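Local coordinates for protein exopolygalacturonase (PDB 2UVF) that hydrolyses pectin-derived galacturonan chains from their ends, as a family 28 exo-acting glycosidase of the Yersinia enterocolitica periplasm, probably releasing digalacturonic acid, at residues P90-P93 with Y94-F98. Numbering follows the deposited sequence.
Sequences PAKP and YIDHF. With NI (nickel (II) ion), chain J; SO4 (sulfate ion), chain G.
Tyr94 meets the turn before it through its ring, whose CD2 edge lies 3.6 Å from Pro90 O, close to the ring plane. With CG beside the backbone N (chi1 -74°), the phenol extends to Asp284, to which its OH is hydrogen-bonded, and to a sulfate probably from the crystallisation liquor, where OH and O2 are 2.6 Å apart. Phe397 and Tyr430 meet the same ring at inclined angles. Ile95 N bonds to Ala91 O at 2.9 Å, while its CD1 packs 3.9 Å from Ala91 CB, both side chains resting on Tyr430. Asp96 N follows with a bond to Lys92 O. The carboxylate crosses the lysine chain at a slant, Lys92 CE 3.3 Å from Asp96 OD1. Lys92 CG lies anti to the backbone N (chi1 -176°), and a kink at chi2 (58°) helps bring the chain's end back to Asp96, a long salt bridge joining Lys92 NZ to Asp96 OD1 at 3.4 Å; the ammonium also pairs with Asp86 and probably eases the closeness of the two acids. At His97 the backbone N bonds to Pro93 O, and NE2 binds a nickel ion at 2.1 Å, with two waters. These successive i to i+4 bonds and the i to i+4 Lys-Asp pair are those of an alpha-helix near its N-terminal end, in helix 92-100, which packs its aromatic side from the fibronectin type III region against the parallel beta-helix of the family 28 fold.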
loop_
_atom_site.group_PDB
_atom_site.type_symbol
_atom_site.label_atom_id
_atom_site.label_comp_id
_atom_site.label_asym_id
_atom_site.label_seq_id
_atom_site.Cartn_x
_atom_site.Cartn_y
_atom_site.Cartn_z
ATOM N N PRO A 90 10.527 5.916 -8.779
ATOM C CA PRO A 90 11.529 5.241 -7.962
ATOM C C PRO A 90 11.492 3.707 -8.064
ATOM O O PRO A 90 12.511 3.060 -7.797
ATOM C CB PRO A 90 11.170 5.672 -6.522
ATOM C CG PRO A 90 9.716 5.916 -6.569
ATOM C CD PRO A 90 9.506 6.565 -7.933
ATOM N N ALA A 91 10.331 3.147 -8.414
ATOM C CA ALA A 91 10.170 1.708 -8.603
ATOM C C ALA A 91 10.850 1.172 -9.864
ATOM O O ALA A 91 11.357 0.051 -9.858
ATOM C CB ALA A 91 8.705 1.348 -8.638
ATOM N N LYS A 92 10.841 1.960 -10.932
ATOM C CA LYS A 92 11.226 1.513 -12.265
ATOM C C LYS A 92 12.652 0.990 -12.446
ATOM O O LYS A 92 12.821 -0.023 -13.099
ATOM C CB LYS A 92 10.914 2.588 -13.319
ATOM C CG LYS A 92 11.200 2.186 -14.759
ATOM C CD LYS A 92 10.447 0.935 -15.188
ATOM C CE LYS A 92 10.367 0.839 -16.706
ATOM N NZ LYS A 92 11.448 1.646 -17.317
ATOM N N PRO A 93 13.685 1.671 -11.901
ATOM C CA PRO A 93 15.005 1.022 -11.990
ATOM C C PRO A 93 15.068 -0.379 -11.332
ATOM O O PRO A 93 15.820 -1.250 -11.800
ATOM C CB PRO A 93 15.938 2.004 -11.277
ATOM C CG PRO A 93 15.046 2.861 -10.452
ATOM C CD PRO A 93 13.780 2.991 -11.236
ATOM N N TYR A 94 14.295 -0.577 -10.257
ATOM C CA TYR A 94 14.162 -1.888 -9.612
ATOM C C TYR A 94 13.405 -2.876 -10.468
ATOM O O TYR A 94 13.757 -4.034 -10.526
ATOM C CB TYR A 94 13.509 -1.751 -8.236
ATOM C CG TYR A 94 14.457 -1.175 -7.211
ATOM C CD1 TYR A 94 15.296 -1.999 -6.456
ATOM C CD2 TYR A 94 14.520 0.195 -7.008
ATOM C CE1 TYR A 94 16.173 -1.466 -5.522
ATOM C CE2 TYR A 94 15.406 0.745 -6.092
ATOM C CZ TYR A 94 16.219 -0.075 -5.342
ATOM O OH TYR A 94 17.085 0.519 -4.436
ATOM N N ILE A 95 12.357 -2.414 -11.131
ATOM C CA ILE A 95 11.594 -3.254 -12.039
ATOM C C ILE A 95 12.446 -3.714 -13.218
ATOM O O ILE A 95 12.370 -4.875 -13.636
ATOM C CB ILE A 95 10.296 -2.530 -12.539
ATOM C CG1 ILE A 95 9.323 -2.343 -11.365
ATOM C CG2 ILE A 95 9.667 -3.276 -13.775
ATOM C CD1 ILE A 95 8.352 -1.196 -11.541
ATOM N N ASP A 96 13.277 -2.822 -13.755
ATOM C CA ASP A 96 14.099 -3.219 -14.895
ATOM C C ASP A 96 15.127 -4.243 -14.486
ATOM O O ASP A 96 15.347 -5.227 -15.176
ATOM C CB ASP A 96 14.819 -2.030 -15.465
ATOM C CG ASP A 96 13.945 -1.151 -16.285
ATOM O OD1 ASP A 96 12.755 -1.433 -16.525
ATOM O OD2 ASP A 96 14.482 -0.133 -16.697
ATOM N N HIS A 97 15.747 -4.016 -13.337
ATOM C CA HIS A 97 16.797 -4.887 -12.868
ATOM C C HIS A 97 16.248 -6.277 -12.576
ATOM O O HIS A 97 16.946 -7.285 -12.750
ATOM C CB HIS A 97 17.507 -4.276 -11.664
ATOM C CG HIS A 97 18.442 -5.229 -10.998
ATOM N ND1 HIS A 97 18.078 -5.972 -9.895
ATOM C CD2 HIS A 97 19.691 -5.622 -11.326
ATOM C CE1 HIS A 97 19.085 -6.755 -9.550
ATOM N NE2 HIS A 97 20.072 -6.574 -10.408
ATOM N N PHE A 98 14.974 -6.332 -12.199
ATOM C CA PHE A 98 14.307 -7.602 -11.885
ATOM C C PHE A 98 14.442 -8.557 -13.075
ATOM O O PHE A 98 14.660 -9.733 -12.896
ATOM C CB PHE A 98 12.843 -7.343 -11.516
ATOM C CG PHE A 98 12.029 -8.588 -11.280
ATOM C CD1 PHE A 98 11.927 -9.140 -9.997
ATOM C CD2 PHE A 98 11.322 -9.189 -12.331
ATOM C CE1 PHE A 98 11.157 -10.270 -9.772
ATOM C CE2 PHE A 98 10.556 -10.321 -12.106
ATOM C CZ PHE A 98 10.466 -10.863 -10.821
HETATM NI NI NI J . 21.959 -7.533 -10.408
HETATM S S SO4 G . 15.173 3.136 -3.094
HETATM O O1 SO4 G . 14.654 4.365 -3.700
HETATM O O2 SO4 G . 16.535 2.917 -3.576
HETATM O O3 SO4 G . 15.192 3.187 -1.633
HETATM O O4 SO4 G . 14.305 2.037 -3.487
HETATM O O HOH W 1 22.290 -7.105 -8.216
HETATM O O HOH W 2 20.785 -9.511 -10.245
#